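Local coordinates for protein type ii site-specific deoxyribonuclease (Klebsiella pneumoniae, PDB 6EKR) that probably cleaves double-stranded DNA at a specific recognition sequence, acting as a type II restriction endonuclease of the PD-(D/E)xK nuclease class, at residues 1-6 and 29-34; 182-187 and 295-300; 245-250 and 270-275. The protein carries 2 engineered substitutions. All coordinates share one frame; numbering follows the deposited sequence.

Interaction 1 of 3, residues 1-6 and 29-34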
loop_
_atom_site.group_PDB
_atom_site.type_symbol
_atom_site.label_atom_id
_atom_site.label_comp_id
_atom_site.label_asym_id
_atom_site.label_seq_id
_atom_site.Cartn_x
_atom_site.Cartn_y
_atom_site.Cartn_z
HETATM N N MSE A 1 -5.686 -29.794 -9.921
HETATM C CA MSE A 1 -6.671 -28.758 -9.512
HETATM C C MSE A 1 -6.419 -28.349 -8.070
HETATM O O MSE A 1 -6.228 -27.164 -7.770
HETATM C CB MSE A 1 -8.102 -29.277 -9.691
HETATM C CG MSE A 1 -8.626 -29.143 -11.120
HETATM SE SE MSE A 1 -10.058 -30.395 -11.612
HETATM C CE MSE A 1 -10.434 -29.776 -13.437
ATOM N N ASP A 2 -6.425 -29.352 -7.191
ATOM C CA ASP A 2 -6.066 -29.214 -5.770
ATOM C C ASP A 2 -4.696 -29.862 -5.582
ATOM O O ASP A 2 -4.042 -29.727 -4.551
ATOM C CB ASP A 2 -7.122 -29.914 -4.906
ATOM C CG ASP A 2 -6.814 -29.838 -3.424
ATOM O OD1 ASP A 2 -6.505 -28.724 -2.926
ATOM O OD2 ASP A 2 -6.892 -30.903 -2.764
ATOM N N ILE A 3 -4.295 -30.574 -6.628
ATOM C CA ILE A 3 -3.002 -31.207 -6.751
ATOM C C ILE A 3 -1.954 -30.141 -7.020
ATOM O O ILE A 3 -0.780 -30.325 -6.692
ATOM C CB ILE A 3 -3.004 -32.203 -7.939
ATOM C CG1 ILE A 3 -4.157 -33.215 -7.814
ATOM C CG2 ILE A 3 -1.662 -32.922 -8.061
ATOM C CD1 ILE A 3 -5.529 -32.710 -8.271
ATOM N N LEU A 4 -2.383 -29.029 -7.615
ATOM C CA LEU A 4 -1.472 -27.943 -7.955
ATOM C C LEU A 4 -0.926 -27.239 -6.709
ATOM O O LEU A 4 0.284 -27.015 -6.616
ATOM C CB LEU A 4 -2.133 -26.952 -8.920
ATOM C CG LEU A 4 -1.290 -25.764 -9.397
ATOM C CD1 LEU A 4 -0.213 -26.181 -10.395
ATOM C CD2 LEU A 4 -2.195 -24.709 -9.975
ATOM N N LYS A 5 -1.815 -26.917 -5.764
ATOM C CA LYS A 5 -1.438 -26.310 -4.481
ATOM C C LYS A 5 -0.444 -27.184 -3.714
ATOM O O LYS A 5 0.628 -26.724 -3.311
ATOM C CB LYS A 5 -2.671 -26.049 -3.609
ATOM C CG LYS A 5 -2.432 -25.020 -2.497
ATOM C CD LYS A 5 -3.257 -25.316 -1.235
ATOM C CE LYS A 5 -2.723 -24.528 -0.019
ATOM N NZ LYS A 5 -3.203 -25.050 1.301
ATOM N N GLU A 6 -0.813 -28.447 -3.523
ATOM C CA GLU A 6 0.052 -29.417 -2.886
ATOM C C GLU A 6 1.428 -29.351 -3.549
ATOM O O GLU A 6 2.449 -29.260 -2.863
ATOM C CB GLU A 6 -0.569 -30.817 -2.984
ATOM C CG GLU A 6 0.317 -31.976 -2.509
ATOM C CD GLU A 6 -0.039 -33.326 -3.175
ATOM O OE1 GLU A 6 -0.491 -33.335 -4.355
ATOM O OE2 GLU A 6 0.143 -34.383 -2.514
ATOM N N ILE A 29 5.181 -26.281 -12.939
ATOM C CA ILE A 29 4.969 -25.793 -14.297
ATOM C C ILE A 29 4.355 -26.889 -15.158
ATOM O O ILE A 29 3.313 -26.673 -15.785
ATOM C CB ILE A 29 6.247 -25.238 -14.941
ATOM C CG1 ILE A 29 6.831 -24.123 -14.072
ATOM C CG2 ILE A 29 5.908 -24.664 -16.297
ATOM C CD1 ILE A 29 8.307 -23.881 -14.259
ATOM N N GLU A 30 4.974 -28.065 -15.153
ATOM C CA GLU A 30 4.458 -29.201 -15.897
ATOM C C GLU A 30 2.964 -29.357 -15.670
ATOM O O GLU A 30 2.196 -29.469 -16.614
ATOM C CB GLU A 30 5.194 -30.476 -15.501
ATOM C CG GLU A 30 4.614 -31.747 -16.101
ATOM C CD GLU A 30 5.601 -32.896 -16.116
ATOM O OE1 GLU A 30 6.824 -32.637 -16.086
ATOM O OE2 GLU A 30 5.150 -34.060 -16.166
ATOM N N HIS A 31 2.563 -29.313 -14.407
ATOM C CA HIS A 31 1.194 -29.641 -14.007
ATOM C C HIS A 31 0.189 -28.534 -14.276
ATOM O O HIS A 31 -0.967 -28.816 -14.586
ATOM C CB HIS A 31 1.152 -30.046 -12.529
ATOM C CG HIS A 31 -0.213 -30.431 -12.038
ATOM N ND1 HIS A 31 -0.681 -31.729 -12.075
ATOM C CD2 HIS A 31 -1.208 -29.688 -11.495
ATOM C CE1 HIS A 31 -1.902 -31.769 -11.573
ATOM N NE2 HIS A 31 -2.249 -30.542 -11.221
ATOM N N ALA A 32 0.613 -27.283 -14.140
ATOM C CA ALA A 32 -0.278 -26.162 -14.421
ATOM C C ALA A 32 -0.576 -26.096 -15.916
ATOM O O ALA A 32 -1.722 -25.843 -16.316
ATOM C CB ALA A 32 0.328 -24.859 -13.937
HETATM N N MSE A 33 0.463 -26.342 -16.722
HETATM C CA MSE A 33 0.352 -26.380 -18.181
HETATM C C MSE A 33 -0.609 -27.469 -18.670
HETATM O O MSE A 33 -1.481 -27.205 -19.495
HETATM C CB MSE A 33 1.726 -26.561 -18.828
HETATM C CG MSE A 33 2.606 -25.319 -18.802
HETATM SE SE MSE A 33 1.892 -23.840 -19.872
HETATM C CE MSE A 33 2.268 -24.561 -21.648
ATOM N N LEU A 34 -0.459 -28.683 -18.146
ATOM C CA LEU A 34 -1.334 -29.784 -18.521
ATOM C C LEU A 34 -2.752 -29.601 -17.992
ATOM O O LEU A 34 -3.702 -30.117 -18.578
ATOM C CB LEU A 34 -0.757 -31.130 -18.074
ATOM C CG LEU A 34 0.591 -31.558 -18.669
ATOM C CD1 LEU A 34 1.038 -32.878 -18.092
ATOM C CD2 LEU A 34 0.553 -31.634 -20.180
#

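Interaction 2 of 3, residues 182-187 and 295-300. Engineered in segment 182-187: Ala-185 (natural residue Lys), Ala-187 (natural residue Lys).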
loop_
_atom_site.group_PDB
_atom_site.type_symbol
_atom_site.label_atom_id
_atom_site.label_comp_id
_atom_site.label_asym_id
_atom_site.label_seq_id
_atom_site.Cartn_x
_atom_site.Cartn_y
_atom_site.Cartn_z
ATOM N N ILE A 182 20.619 -11.162 -3.972
ATOM C CA ILE A 182 21.810 -11.854 -4.446
ATOM C C ILE A 182 23.010 -10.974 -4.155
ATOM O O ILE A 182 23.079 -9.855 -4.653
ATOM C CB ILE A 182 21.753 -12.141 -5.949
ATOM C CG1 ILE A 182 20.473 -12.907 -6.301
ATOM C CG2 ILE A 182 22.974 -12.924 -6.360
ATOM C CD1 ILE A 182 20.181 -13.005 -7.776
ATOM N N LYS A 183 23.938 -11.476 -3.337
ATOM C CA LYS A 183 25.170 -10.766 -2.995
ATOM C C LYS A 183 26.340 -11.283 -3.820
ATOM O O LYS A 183 26.483 -12.493 -4.009
ATOM C CB LYS A 183 25.481 -10.898 -1.501
ATOM C CG LYS A 183 26.853 -10.366 -1.114
ATOM C CD LYS A 183 27.040 -10.283 0.391
ATOM C CE LYS A 183 28.454 -9.801 0.760
ATOM N NZ LYS A 183 28.769 -8.420 0.278
ATOM N N SER A 184 27.170 -10.356 -4.302
ATOM C CA SER A 184 28.332 -10.688 -5.138
ATOM C C SER A 184 29.443 -11.338 -4.330
ATOM O O SER A 184 29.877 -10.802 -3.303
ATOM C CB SER A 184 28.876 -9.447 -5.858
ATOM O OG SER A 184 29.908 -9.805 -6.766
ATOM N N ALA A 185 29.904 -12.488 -4.812
ATOM C CA ALA A 185 30.971 -13.236 -4.154
ATOM C C ALA A 185 32.298 -12.474 -4.049
ATOM O O ALA A 185 33.147 -12.825 -3.229
ATOM C CB ALA A 185 31.187 -14.548 -4.870
ATOM N N TYR A 186 32.454 -11.425 -4.859
ATOM C CA TYR A 186 33.764 -10.826 -5.138
ATOM C C TYR A 186 33.924 -9.370 -4.687
ATOM O O TYR A 186 35.048 -8.849 -4.618
ATOM C CB TYR A 186 34.086 -10.963 -6.632
ATOM C CG TYR A 186 33.946 -12.383 -7.141
ATOM C CD1 TYR A 186 34.983 -13.308 -6.987
ATOM C CD2 TYR A 186 32.766 -12.807 -7.765
ATOM C CE1 TYR A 186 34.844 -14.625 -7.444
ATOM C CE2 TYR A 186 32.615 -14.114 -8.227
ATOM C CZ TYR A 186 33.656 -15.019 -8.066
ATOM O OH TYR A 186 33.502 -16.312 -8.522
ATOM N N ALA A 187 32.800 -8.725 -4.384
ATOM C CA ALA A 187 32.783 -7.349 -3.900
ATOM C C ALA A 187 31.584 -7.129 -2.971
ATOM O O ALA A 187 30.569 -7.840 -3.070
ATOM C CB ALA A 187 32.740 -6.376 -5.074
ATOM N N SER A 295 25.021 -9.179 -16.299
ATOM C CA SER A 295 25.941 -8.102 -16.598
ATOM C C SER A 295 26.441 -7.432 -15.319
ATOM O O SER A 295 27.635 -7.178 -15.188
ATOM C CB SER A 295 25.267 -7.096 -17.531
ATOM O OG SER A 295 25.919 -5.841 -17.520
ATOM N N PHE A 296 25.525 -7.180 -14.378
ATOM C CA PHE A 296 25.836 -6.551 -13.085
ATOM C C PHE A 296 26.894 -7.320 -12.332
ATOM O O PHE A 296 27.827 -6.729 -11.776
ATOM C CB PHE A 296 24.580 -6.431 -12.207
ATOM C CG PHE A 296 24.844 -5.898 -10.814
ATOM C CD1 PHE A 296 24.807 -4.532 -10.558
ATOM C CD2 PHE A 296 25.118 -6.767 -9.759
ATOM C CE1 PHE A 296 25.052 -4.036 -9.279
ATOM C CE2 PHE A 296 25.362 -6.283 -8.474
ATOM C CZ PHE A 296 25.325 -4.919 -8.231
ATOM N N PHE A 297 26.736 -8.637 -12.311
ATOM C CA PHE A 297 27.632 -9.487 -11.555
ATOM C C PHE A 297 28.938 -9.778 -12.286
ATOM O O PHE A 297 29.980 -9.968 -11.639
ATOM C CB PHE A 297 26.924 -10.760 -11.107
ATOM C CG PHE A 297 26.012 -10.549 -9.930
ATOM C CD1 PHE A 297 26.520 -10.533 -8.635
ATOM C CD2 PHE A 297 24.651 -10.350 -10.118
ATOM C CE1 PHE A 297 25.689 -10.338 -7.550
ATOM C CE2 PHE A 297 23.816 -10.153 -9.043
ATOM C CZ PHE A 297 24.338 -10.148 -7.752
ATOM N N ARG A 298 28.888 -9.795 -13.618
ATOM C CA ARG A 298 30.107 -9.871 -14.423
ATOM C C ARG A 298 30.940 -8.625 -14.128
ATOM O O ARG A 298 32.139 -8.718 -13.850
ATOM C CB ARG A 298 29.788 -10.002 -15.921
ATOM C CG ARG A 298 31.000 -9.877 -16.839
ATOM C CD ARG A 298 30.738 -10.396 -18.257
ATOM N NE ARG A 298 29.664 -9.692 -18.966
ATOM C CZ ARG A 298 29.274 -9.970 -20.214
ATOM N NH1 ARG A 298 29.870 -10.933 -20.916
ATOM N NH2 ARG A 298 28.274 -9.289 -20.764
ATOM N N SER A 299 30.277 -7.471 -14.144
ATOM C CA SER A 299 30.880 -6.208 -13.738
ATOM C C SER A 299 31.372 -6.208 -12.278
ATOM O O SER A 299 32.186 -5.366 -11.896
ATOM C CB SER A 299 29.883 -5.077 -13.960
ATOM O OG SER A 299 30.347 -3.872 -13.392
ATOM N N GLN A 300 30.873 -7.146 -11.474
ATOM C CA GLN A 300 31.228 -7.257 -10.049
ATOM C C GLN A 300 30.591 -6.136 -9.194
ATOM O O GLN A 300 30.924 -5.959 -8.014
ATOM C CB GLN A 300 32.762 -7.371 -9.872
ATOM C CG GLN A 300 33.353 -8.689 -10.466
ATOM C CD GLN A 300 34.859 -8.646 -10.769
ATOM O OE1 GLN A 300 35.663 -8.177 -9.958
ATOM N NE2 GLN A 300 35.241 -9.160 -11.937
#

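Interaction 3 of 3, residues 245-250 and 270-275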
loop_
_atom_site.group_PDB
_atom_site.type_symbol
_atom_site.label_atom_id
_atom_site.label_comp_id
_atom_site.label_asym_id
_atom_site.label_seq_id
_atom_site.Cartn_x
_atom_site.Cartn_y
_atom_site.Cartn_z
ATOM N N CYS A 245 -1.220 2.587 -14.877
ATOM C CA CYS A 245 0.070 3.257 -14.834
ATOM C C CYS A 245 0.049 4.575 -14.086
ATOM O O CYS A 245 -0.932 5.326 -14.113
ATOM C CB CYS A 245 0.597 3.482 -16.242
ATOM S SG CYS A 245 0.915 1.970 -17.107
ATOM N N VAL A 246 1.166 4.858 -13.436
ATOM C CA VAL A 246 1.293 6.038 -12.614
ATOM C C VAL A 246 2.623 6.754 -12.962
ATOM O O VAL A 246 3.520 6.868 -12.123
ATOM C CB VAL A 246 1.125 5.673 -11.088
ATOM C CG1 VAL A 246 -0.327 5.452 -10.750
ATOM C CG2 VAL A 246 1.905 4.421 -10.724
ATOM N N PRO A 247 2.744 7.251 -14.211
ATOM C CA PRO A 247 4.034 7.736 -14.706
ATOM C C PRO A 247 4.569 8.917 -13.908
ATOM O O PRO A 247 5.776 9.001 -13.686
ATOM C CB PRO A 247 3.727 8.158 -16.147
ATOM C CG PRO A 247 2.267 8.398 -16.179
ATOM C CD PRO A 247 1.683 7.416 -15.222
ATOM N N GLY A 248 3.672 9.807 -13.477
ATOM C CA GLY A 248 4.039 10.941 -12.637
ATOM C C GLY A 248 4.638 10.488 -11.319
ATOM O O GLY A 248 5.662 11.015 -10.866
ATOM N N THR A 249 4.003 9.494 -10.709
ATOM C CA THR A 249 4.432 8.983 -9.420
ATOM C C THR A 249 5.829 8.348 -9.469
ATOM O O THR A 249 6.654 8.572 -8.578
ATOM C CB THR A 249 3.364 8.033 -8.850
ATOM O OG1 THR A 249 2.340 8.828 -8.244
ATOM C CG2 THR A 249 3.932 7.090 -7.802
ATOM N N ILE A 250 6.096 7.588 -10.523
ATOM C CA ILE A 250 7.365 6.888 -10.659
ATOM C C ILE A 250 8.495 7.877 -10.891
ATOM O O ILE A 250 9.611 7.671 -10.421
ATOM C CB ILE A 250 7.312 5.824 -11.773
ATOM C CG1 ILE A 250 6.196 4.825 -11.477
ATOM C CG2 ILE A 250 8.620 5.073 -11.856
ATOM C CD1 ILE A 250 5.881 3.906 -12.619
ATOM N N GLU A 270 2.341 0.016 -22.574
ATOM C CA GLU A 270 2.673 0.981 -23.609
ATOM C C GLU A 270 3.032 2.363 -23.059
ATOM O O GLU A 270 3.960 2.995 -23.571
ATOM C CB GLU A 270 1.510 1.071 -24.581
ATOM C CG GLU A 270 1.583 2.191 -25.586
ATOM C CD GLU A 270 0.294 2.295 -26.365
ATOM O OE1 GLU A 270 0.239 1.748 -27.493
ATOM O OE2 GLU A 270 -0.667 2.892 -25.827
ATOM N N ARG A 271 2.327 2.818 -22.019
ATOM C CA ARG A 271 2.622 4.111 -21.396
ATOM C C ARG A 271 4.043 4.199 -20.846
ATOM O O ARG A 271 4.673 5.246 -20.930
ATOM C CB ARG A 271 1.612 4.438 -20.291
ATOM C CG ARG A 271 1.817 5.792 -19.580
ATOM C CD ARG A 271 1.766 6.976 -20.545
ATOM N NE ARG A 271 2.168 8.241 -19.927
ATOM C CZ ARG A 271 3.423 8.686 -19.852
ATOM N NH1 ARG A 271 4.426 7.973 -20.342
ATOM N NH2 ARG A 271 3.683 9.849 -19.272
ATOM N N TYR A 272 4.550 3.101 -20.291
ATOM C CA TYR A 272 5.882 3.104 -19.695
ATOM C C TYR A 272 7.019 3.047 -20.732
ATOM O O TYR A 272 8.196 3.044 -20.359
ATOM C CB TYR A 272 6.035 1.991 -18.640
ATOM C CG TYR A 272 5.281 2.211 -17.334
ATOM C CD1 TYR A 272 4.689 3.435 -17.035
ATOM C CD2 TYR A 272 5.178 1.195 -16.387
ATOM C CE1 TYR A 272 4.005 3.640 -15.834
ATOM C CE2 TYR A 272 4.482 1.387 -15.185
ATOM C CZ TYR A 272 3.901 2.614 -14.915
ATOM O OH TYR A 272 3.229 2.832 -13.733
ATOM N N LEU A 273 6.681 3.030 -22.020
ATOM C CA LEU A 273 7.712 2.989 -23.065
ATOM C C LEU A 273 8.197 4.373 -23.534
ATOM O O LEU A 273 9.055 4.484 -24.417
ATOM C CB LEU A 273 7.246 2.129 -24.245
ATOM C CG LEU A 273 7.450 0.623 -24.018
ATOM C CD1 LEU A 273 7.146 -0.182 -25.268
ATOM C CD2 LEU A 273 8.872 0.324 -23.511
ATOM N N GLU A 274 7.654 5.416 -22.912
ATOM C CA GLU A 274 7.886 6.796 -23.301
ATOM C C GLU A 274 9.111 7.388 -22.605
ATOM O O GLU A 274 9.490 6.946 -21.513
ATOM C CB GLU A 274 6.654 7.626 -22.942
ATOM C CG GLU A 274 5.347 7.126 -23.530
ATOM C CD GLU A 274 5.179 7.474 -24.990
ATOM O OE1 GLU A 274 5.912 8.346 -25.494
ATOM O OE2 GLU A 274 4.305 6.876 -25.645
ATOM N N ARG A 275 9.695 8.412 -23.230
ATOM C CA ARG A 275 10.899 9.081 -22.730
ATOM C C ARG A 275 10.758 9.728 -21.347
ATOM O O ARG A 275 11.741 9.801 -20.608
ATOM C CB ARG A 275 11.403 10.124 -23.740
ATOM C CG ARG A 275 12.415 9.622 -24.789
ATOM C CD ARG A 275 11.715 8.937 -25.961
ATOM N NE ARG A 275 12.537 8.921 -27.171
ATOM C CZ ARG A 275 12.121 8.495 -28.367
ATOM N NH1 ARG A 275 10.884 8.037 -28.533
ATOM N NH2 ARG A 275 12.946 8.530 -29.406
#

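Interaction 1 of 3, residues 1-6 and 29-34
His-31 extends from helix 22-39 toward the start of helix 3-16, where Ile-3 and Leu-4 take up its imidazole. The apolar contacts divide by ring atom. Ile-3 CG2 lies 3.7 Å from His-31 CE1, and the branch point reaches the same ring carbon, with Ile-3 CB 3.8 Å from His-31 CE1; these two side chains cross at about a right angle. Leu-4 approaches the ring edge, near its plane, with CD1 3.8 Å from His-31 CD2. The same methyl also meets the next residue of helix 22-39, with Leu-4 CD1 3.8 Å from Ala-32 CB. With CG of Leu-4 opposite the backbone N (chi1 -179°), the second torsion (73°) brings CD1 to both His-31 and Ala-32.

One polar approach accompanies these. The backbone N of selenomethionine Met-1 lies in the plane of the imidazole at its edge, 3.7 Å from His-31 NE2, a separation too long to count as a hydrogen bond.

The contact brings together two helices consecutive in the chain. Leu-4 continues inward onto Cys-121 and Phe-122 of helix 101-125, and the Met-1 side chain touches Trp-125 of that helix. On helix 22-39, Met-33 packs on Ser-117 and on Tyr-78 of helix 78-91, and Ile-29 touches Phe-136 and Phe-140 of helix 132-148.

Interaction 2 of 3, residues 182-187 and 295-300
Phe-297 meets the end of strand 179-183 with the edge of its ring. Three backbone groups lie near the ring plane along this rim: Ile-182 O is 3.4 Å from Phe-297 CZ, Ser-184 N is 3.6 Å from Phe-297 CE1, and the carbonyl carbon of Lys-183 comes between them in sequence. A carbonyl oxygen at the hydrogen-bearing edge of a phenyl ring is electrostatically reasonable, although at this resolution the contact is read as van der Waals. Side chains extend the same shell. Ile-182 CG2 reaches Phe-297 CZ at 3.4 Å, with the two side chains crossing at a slant, and Ser-184 CB sits 3.7 Å from Phe-297 CE1.

Farther along, the chain after the strand passes the end of the helix, where Ala-187, an engineered residue that is lysine in the natural sequence, places its CB 3.5 Å from Gln-300 O. Gln-300 is the C-prime residue of a Schellman motif that ends the helix: it has positive phi (73°), its N returns weakly to Phe-297 O, and Gly-301 N hydrogen-bonds to Phe-296 O. The contact thus joins the terminus of helix 286-298 to an outermost strand of the five-stranded mixed sheet, consistent with the sheet-and-helix core of PD-(D/E)xK nucleases.

Phe-297 is positioned from its own helix as well, since Phe-296 CD2 lies 3.6 Å above the plane of the Phe-297 ring, displaced toward its rim. Val-191 of the adjoining strand 190-194 touches both phenylalanines and Ile-182, and Ile-182 pairs with it through backbone hydrogen bonding. Glu-152 packs on Ile-182, Ser-184 and Phe-297, and its OE1 accepts a hydrogen bond from the N of Ala-185, also an engineered substitution (lysine in the natural sequence).

Interaction 3 of 3, residues 245-250 and 270-275
Tyr-272 runs from the 3-10 segment 270-273 to the start of helix 247-257, meeting Cys-245, Val-246 and Ile-250. Beyond CB, the first torsion sets CG opposite the carbonyl carbon, and with chi2 at -11° the ring turns one face to Cys-245. Tyr-272 CD1 lies 4.0 Å from Cys-245 SG, and Tyr-272 CE1 touches Cys-245 CB. The sulfur sits over one ring face, 3.8 Å from the centroid of the Tyr-272 ring and 16° off the normal, a Cys sulfur-aromatic contact. CE1, CE2, CZ and OH of Tyr-272 all meet Ile-250 CD1, whose side chain crosses the tyrosine nearly perpendicularly. At the tip, Tyr-272 OH accepts a nearly straight hydrogen bond from Val-246 N (2.9 Å, 171°). The bond therefore grips the backbone of the N-cap residue of helix 247-257.

Beside this, Pro-247 CB lies over one face of the Arg-271 guanidinium, 3.6 Å from NH2 of that arginine; NH2 also forms a salt bridge with Asp-276.

Around the contact, Leu-277 of helix 275-278 and Met-263 of strand 262-265 pack on both Tyr-272 and Ile-250, while Thr-249, on helix 247-257, hydrogen-bonds to Asp-167 of the second subunit.

In the fold
All three contacts are partly buried and peripheral, centred about 19 to 21 Å from the chain's centre. Interaction 1 joins helix to helix, buried Leu-4 and Ala-32 beside exposed Ile-3; interactions 2 and 3 adjoin the mixed five-stranded sheet, at its outermost strand 179-183 and beside strand 262-265. Interaction 2 runs from buried Ile-182, Ser-184 and Phe-297 to exposed Gln-300, whereas no touching residue of interaction 3 is exposed. Each centres on one ring: imidazole met by aliphatic groups, phenyl edge by Ile-182 and backbone of the strand end and following loop, phenol by sulfur, a methyl and an amide. Only interaction 3 has a hydrogen bond between its segments and touches the second subunit.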